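Local structure of adenylate cyclase (Hippeastrum hybrid cultivar, 6YP4) at residues L150-T153 with G158-Y161; F196-F199 with K203-P206. The protein acts predominantly as a triphosphatase, although it was first put forward as an adenylyl cyclase, and probably works with bound metal ions. All blocks are in the same frame, centred on the assembly; numbering follows the deposited sequence.

Interaction 1: residues L150-T153 with G158-Y161; sequences LDET and GTSY
Glu152 holds CG anti to its main-chain N (chi1 -180°), whereas the first torsion of Tyr161 (-50°) sets the ring beside its own N; these settings bring the carboxylate arm and the ring together on one face of the sheet. The two side chains run side by side in the same direction, with Glu152 CG 3.6 Å from Tyr161 CE1 and the carboxylate and ring planes 38° apart. At their ends a water donates a weak hydrogen bond to Glu152 OE2 (3.0 Å) and makes another, longer one with Tyr161 OH. With an alanine here instead of the glutamate, the CE1 side of the ring is likely to lose its aliphatic neighbour and the water its carboxylate acceptor.

The register is that of antiparallel strands: Glu152 with Tyr161 is a non-hydrogen-bonded pair, and Thr153 with Ser160 the hydrogen-bonded pair next to it. Thr153 N donates to Ser160 O at 2.9 Å, almost straight, and Ser160 N returns the bond to Thr153 O at 3.0 Å. CA-H...O contacts from Thr159 CA to Thr153 O and from Tyr161 CA to Asp151 O supplement them. On the other face, Thr153 CB lies 3.7 Å from Ser160 OG, and a water joins the hydroxyls, donating to Thr153 OG1 (2.7 Å) and lying 2.9 Å from Ser160 OG.

Asp151 turns its carboxylate away from this hairpin partner to salt bridges with the ligand-pocket residues Arg137 and Lys195. Thr153 OG1 also bonds Asn135 on strand 127-141. The backbone polar groups of Thr153 and Ser160 are paired with each other, while water links the side chains on both faces; the carboxylate of Glu154 close to Glu152 OE2 would tend to raise the proton affinity of one of the two acids.

Interaction 2: residues F196-F199 with K203-P206; sequences FAVF and KLLP
Lys203 meets Val198 through its main chain: Val198 CG1 lies 3.8 Å from Lys203 O, the closest approach between the helical residues 196-199 and the tail 203-206. CB of Lys203 points away from the helix, which agrees with a contact made by the carbonyl and not by the amine. On the valine side, the first torsion (168°) places CG1 anti to the main-chain N, so that this methyl is the branch reaching the tail. No hydrogen bond crosses between the segments. The polar tie is made through Ser201, whose OG is hydrogen-bonded both to Val198 O and to Lys203 N, linking the last turn of the helix to the start of the tail.

Leu204 follows, and its CA is 6.4 Å from that of Val198, the nearest such pair across the contact. Its CB also points away, but the end of the side chain swings back, bringing CD2 to 4.5 Å from Val198 CG1. The encounter is between two methyl groups and is loose, in keeping with a total buried surface of only 126 Å² for the two segments.

At Leu205 the tail draws off from Val198. Leu205 CB lies 5.0 Å from Val198 CG2, and the side chain is not modelled beyond CB; its main-chain O is instead hydrogen-bonded to Arg8 NH1, which ties the tail to strand 2-9. Pro206 lies farther out and is poorly ordered.

Val198 also rests on Tyr155 of strand 147-155, so one valine serves both sheet and tail. This is surface packing where an irregular tail leaves the C-terminal helix 195-201 of the CYTH fold and a valine of that helix touches the first two tail residues.

Interaction 1 closes before interaction 2 opens: the hairpin of strands 147-155 and 158-166 is followed by helix 170-183, the short strand 189-190 and helix 195-201 with its tail. Their centres are 11 Å apart, and they touch through Leu204, whose CD1 lies 3.8 Å from Thr159 O and whose CD2 lies 4.1 Å from Ser160 CB. Leu204 thus touches both the hairpin strand 158-166 and Val198 of the last helix. Interaction 1 belongs to the antiparallel sheet that lines the triphosphate tunnel of CYTH proteins; interaction 2 is a surface contact at the C-terminal end of the fold.

Interaction 1: residues L150-T153 with G158-Y161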
ATOM      1  N   LEU A 150      -4.263  11.735  -1.624  1.00 26.28           N
ATOM      2  CA  LEU A 150      -4.547  13.085  -2.099  1.00 25.37           C
ATOM      3  C   LEU A 150      -3.817  13.265  -3.424  1.00 26.51           C
ATOM      4  O   LEU A 150      -2.583  13.200  -3.471  1.00 27.98           O
ATOM      5  CB  LEU A 150      -4.086  14.109  -1.063  1.00 29.23           C
ATOM      6  CG  LEU A 150      -4.354  15.592  -1.302  1.00 36.34           C
ATOM      7  CD1 LEU A 150      -5.854  15.883  -1.228  1.00 36.85           C
ATOM      8  CD2 LEU A 150      -3.592  16.454  -0.304  1.00 30.02           C
ATOM      9  N   ASP A 151      -4.571  13.481  -4.498  1.00 25.57           N
ATOM     10  CA  ASP A 151      -4.037  13.434  -5.848  1.00 27.64           C
ATOM     11  C   ASP A 151      -4.014  14.823  -6.476  1.00 31.79           C
ATOM     12  O   ASP A 151      -4.930  15.623  -6.280  1.00 32.51           O
ATOM     13  CB  ASP A 151      -4.868  12.500  -6.738  1.00 29.66           C
ATOM     14  CG  ASP A 151      -4.638  11.025  -6.440  1.00 34.01           C
ATOM     15  OD1 ASP A 151      -3.510  10.631  -6.012  1.00 29.24           O
ATOM     16  OD2 ASP A 151      -5.591  10.250  -6.683  1.00 27.40           O
ATOM     17  N   GLU A 152      -2.968  15.091  -7.240  1.00 29.95           N
ATOM     18  CA  GLU A 152      -2.876  16.272  -8.085  1.00 28.14           C
ATOM     19  C   GLU A 152      -2.662  15.749  -9.496  1.00 27.23           C
ATOM     20  O   GLU A 152      -1.571  15.272  -9.827  1.00 20.47           O
ATOM     21  CB  GLU A 152      -1.747  17.197  -7.634  1.00 33.93           C
ATOM     22  CG  GLU A 152      -1.590  18.464  -8.475  1.00 42.44           C
ATOM     23  CD  GLU A 152      -0.517  19.393  -7.938  1.00 55.05           C
ATOM     24  OE1 GLU A 152       0.025  19.112  -6.846  1.00 55.37           O
ATOM     25  OE2 GLU A 152      -0.214  20.400  -8.613  1.00 65.74           O
ATOM     26  N   THR A 153      -3.704  15.852 -10.330  1.00 25.90           N
ATOM     27  CA  THR A 153      -3.784  15.136 -11.596  1.00 26.48           C
ATOM     28  C   THR A 153      -3.646  16.137 -12.735  1.00 30.22           C
ATOM     29  O   THR A 153      -4.515  16.998 -12.922  1.00 28.08           O
ATOM     30  CB  THR A 153      -5.098  14.370 -11.703  1.00 29.41           C
ATOM     31  OG1 THR A 153      -5.229  13.500 -10.569  1.00 26.52           O
ATOM     32  CG2 THR A 153      -5.114  13.555 -12.968  1.00 23.17           C
ATOM     33  N   GLY A 158      -5.885  20.359 -18.223  1.00 30.81           N
ATOM     34  CA  GLY A 158      -6.195  21.012 -16.968  1.00 31.10           C
ATOM     35  C   GLY A 158      -5.747  20.132 -15.821  1.00 37.32           C
ATOM     36  O   GLY A 158      -5.296  19.003 -16.021  1.00 35.29           O
ATOM     37  N   THR A 159      -5.895  20.668 -14.611  1.00 29.95           N
ATOM     38  CA  THR A 159      -5.495  20.004 -13.371  1.00 28.92           C
ATOM     39  C   THR A 159      -6.720  19.782 -12.497  1.00 35.91           C
ATOM     40  O   THR A 159      -7.610  20.643 -12.427  1.00 42.11           O
ATOM     41  CB  THR A 159      -4.468  20.849 -12.610  1.00 40.29           C
ATOM     42  OG1 THR A 159      -3.411  21.209 -13.498  1.00 41.00           O
ATOM     43  CG2 THR A 159      -3.886  20.080 -11.432  1.00 45.55           C
ATOM     44  N   SER A 160      -6.792  18.613 -11.859  1.00 29.35           N
ATOM     45  CA  SER A 160      -7.836  18.343 -10.882  1.00 30.21           C
ATOM     46  C   SER A 160      -7.195  17.821  -9.602  1.00 29.12           C
ATOM     47  O   SER A 160      -6.060  17.339  -9.611  1.00 29.51           O
ATOM     48  CB  SER A 160      -8.861  17.333 -11.407  1.00 38.85           C
ATOM     49  OG  SER A 160      -8.345  16.017 -11.403  1.00 45.80           O
ATOM     50  N   TYR A 161      -7.932  17.938  -8.499  1.00 29.84           N
ATOM     51  CA  TYR A 161      -7.463  17.510  -7.183  1.00 30.74           C
ATOM     52  C   TYR A 161      -8.530  16.623  -6.558  1.00 32.80           C
ATOM     53  O   TYR A 161      -9.720  16.963  -6.599  1.00 33.16           O
ATOM     54  CB  TYR A 161      -7.178  18.715  -6.275  1.00 33.84           C
ATOM     55  CG  TYR A 161      -6.297  19.782  -6.893  1.00 41.13           C
ATOM     56  CD1 TYR A 161      -4.922  19.796  -6.659  1.00 42.32           C
ATOM     57  CD2 TYR A 161      -6.838  20.794  -7.689  1.00 43.72           C
ATOM     58  CE1 TYR A 161      -4.115  20.766  -7.212  1.00 40.20           C
ATOM     59  CE2 TYR A 161      -6.037  21.764  -8.249  1.00 41.82           C
ATOM     60  CZ  TYR A 161      -4.677  21.747  -8.003  1.00 41.13           C
ATOM     61  OH  TYR A 161      -3.871  22.715  -8.563  1.00 57.07           O
TER
HETATM   62  O   HOH W   1      -1.140  22.596  -6.733  1.00 50.38           O
HETATM   63  O   HOH W   2      -7.398  14.334  -9.184  1.00 32.79           O

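Interaction 2: residues F196-F199 with K203-P206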
ATOM      1  N   PHE A 196      -9.873   8.119 -15.516  1.00 31.12           N
ATOM      2  CA  PHE A 196      -9.863   7.569 -16.870  1.00 34.17           C
ATOM      3  C   PHE A 196     -10.946   8.217 -17.712  1.00 32.91           C
ATOM      4  O   PHE A 196     -10.696   8.654 -18.840  1.00 33.79           O
ATOM      5  CB  PHE A 196     -10.046   6.049 -16.833  1.00 34.99           C
ATOM      6  CG  PHE A 196     -10.031   5.391 -18.193  1.00 34.94           C
ATOM      7  CD1 PHE A 196      -8.904   5.446 -18.997  1.00 33.89           C
ATOM      8  CD2 PHE A 196     -11.147   4.704 -18.657  1.00 39.69           C
ATOM      9  CE1 PHE A 196      -8.889   4.824 -20.248  1.00 36.29           C
ATOM     10  CE2 PHE A 196     -11.134   4.076 -19.905  1.00 41.73           C
ATOM     11  CZ  PHE A 196     -10.003   4.141 -20.700  1.00 39.82           C
ATOM     12  N   ALA A 197     -12.157   8.299 -17.167  1.00 30.53           N
ATOM     13  CA  ALA A 197     -13.265   8.931 -17.875  1.00 33.21           C
ATOM     14  C   ALA A 197     -12.946  10.376 -18.231  1.00 34.85           C
ATOM     15  O   ALA A 197     -13.245  10.830 -19.344  1.00 39.54           O
ATOM     16  CB  ALA A 197     -14.535   8.859 -17.022  1.00 35.11           C
ATOM     17  N   VAL A 198     -12.359  11.120 -17.290  1.00 37.41           N
ATOM     18  CA  VAL A 198     -12.006  12.515 -17.542  1.00 36.53           C
ATOM     19  C   VAL A 198     -10.947  12.606 -18.638  1.00 43.71           C
ATOM     20  O   VAL A 198     -11.027  13.459 -19.536  1.00 39.67           O
ATOM     21  CB  VAL A 198     -11.540  13.192 -16.237  1.00 33.26           C
ATOM     22  CG1 VAL A 198     -10.900  14.527 -16.537  1.00 34.09           C
ATOM     23  CG2 VAL A 198     -12.712  13.365 -15.262  1.00 34.67           C
ATOM     24  N   PHE A 199      -9.936  11.734 -18.571  1.00 40.58           N
ATOM     25  CA  PHE A 199      -8.927  11.679 -19.623  1.00 35.09           C
ATOM     26  C   PHE A 199      -9.573  11.508 -20.990  1.00 36.08           C
ATOM     27  O   PHE A 199      -9.373  12.335 -21.889  1.00 49.02           O
ATOM     28  CB  PHE A 199      -7.950  10.536 -19.344  1.00 31.25           C
ATOM     29  CG  PHE A 199      -7.034  10.224 -20.494  1.00 40.13           C
ATOM     30  CD1 PHE A 199      -7.053   8.962 -21.086  1.00 40.96           C
ATOM     31  CD2 PHE A 199      -6.148  11.182 -20.975  1.00 48.31           C
ATOM     32  CE1 PHE A 199      -6.211   8.654 -22.138  1.00 40.26           C
ATOM     33  CE2 PHE A 199      -5.289  10.884 -22.038  1.00 46.14           C
ATOM     34  CZ  PHE A 199      -5.326   9.618 -22.620  1.00 43.34           C
ATOM     35  N   LYS A 203     -11.791  16.964 -21.313  1.00 43.20           N
ATOM     36  CA  LYS A 203     -12.022  18.229 -20.629  1.00 47.07           C
ATOM     37  C   LYS A 203     -12.426  17.936 -19.193  1.00 47.50           C
ATOM     38  O   LYS A 203     -12.829  16.817 -18.853  1.00 45.91           O
ATOM     39  CB  LYS A 203     -13.096  19.077 -21.336  1.00 49.82           C
ATOM     40  CG  LYS A 203     -14.458  18.430 -21.348  1.00 56.86           C
ATOM     41  CD  LYS A 203     -15.536  19.414 -21.758  1.00 71.65           C
ATOM     42  CE  LYS A 203     -16.911  18.905 -21.359  1.00 83.47           C
ATOM     43  NZ  LYS A 203     -17.331  19.428 -20.024  1.00 87.23           N
ATOM     44  N   LEU A 204     -12.318  18.964 -18.357  1.00 51.19           N
ATOM     45  CA  LEU A 204     -12.610  18.826 -16.937  1.00 60.90           C
ATOM     46  C   LEU A 204     -14.108  18.905 -16.692  1.00 71.32           C
ATOM     47  O   LEU A 204     -14.780  19.819 -17.181  1.00 67.33           O
ATOM     48  CB  LEU A 204     -11.907  19.917 -16.134  1.00 54.92           C
ATOM     49  CG  LEU A 204     -10.392  19.855 -15.996  1.00 48.75           C
ATOM     50  CD1 LEU A 204      -9.876  21.147 -15.407  1.00 50.38           C
ATOM     51  CD2 LEU A 204      -9.979  18.677 -15.125  1.00 48.86           C
ATOM     52  N   LEU A 205     -14.622  17.945 -15.922  1.00 79.84           N
ATOM     53  CA  LEU A 205     -16.006  17.963 -15.459  1.00 83.58           C
ATOM     54  C   LEU A 205     -16.344  19.345 -14.898  1.00 80.10           C
ATOM     55  O   LEU A 205     -15.479  20.008 -14.309  1.00 57.14           O
ATOM     56  CB  LEU A 205     -16.230  16.865 -14.414  1.00 81.18           C
ATOM     57  N   PRO A 206     -17.580  19.819 -15.041  1.00 97.31           N
ATOM     58  CA  PRO A 206     -17.830  21.260 -14.915  1.00109.95           C
ATOM     59  C   PRO A 206     -17.614  21.820 -13.520  1.00114.90           C
ATOM     60  O   PRO A 206     -17.791  23.028 -13.339  1.00123.39           O
ATOM     61  CB  PRO A 206     -19.296  21.384 -15.348  1.00113.68           C
ATOM     62  CG  PRO A 206     -19.903  20.151 -14.819  1.00111.42           C
ATOM     63  CD  PRO A 206     -18.846  19.066 -15.026  1.00102.65           C
TER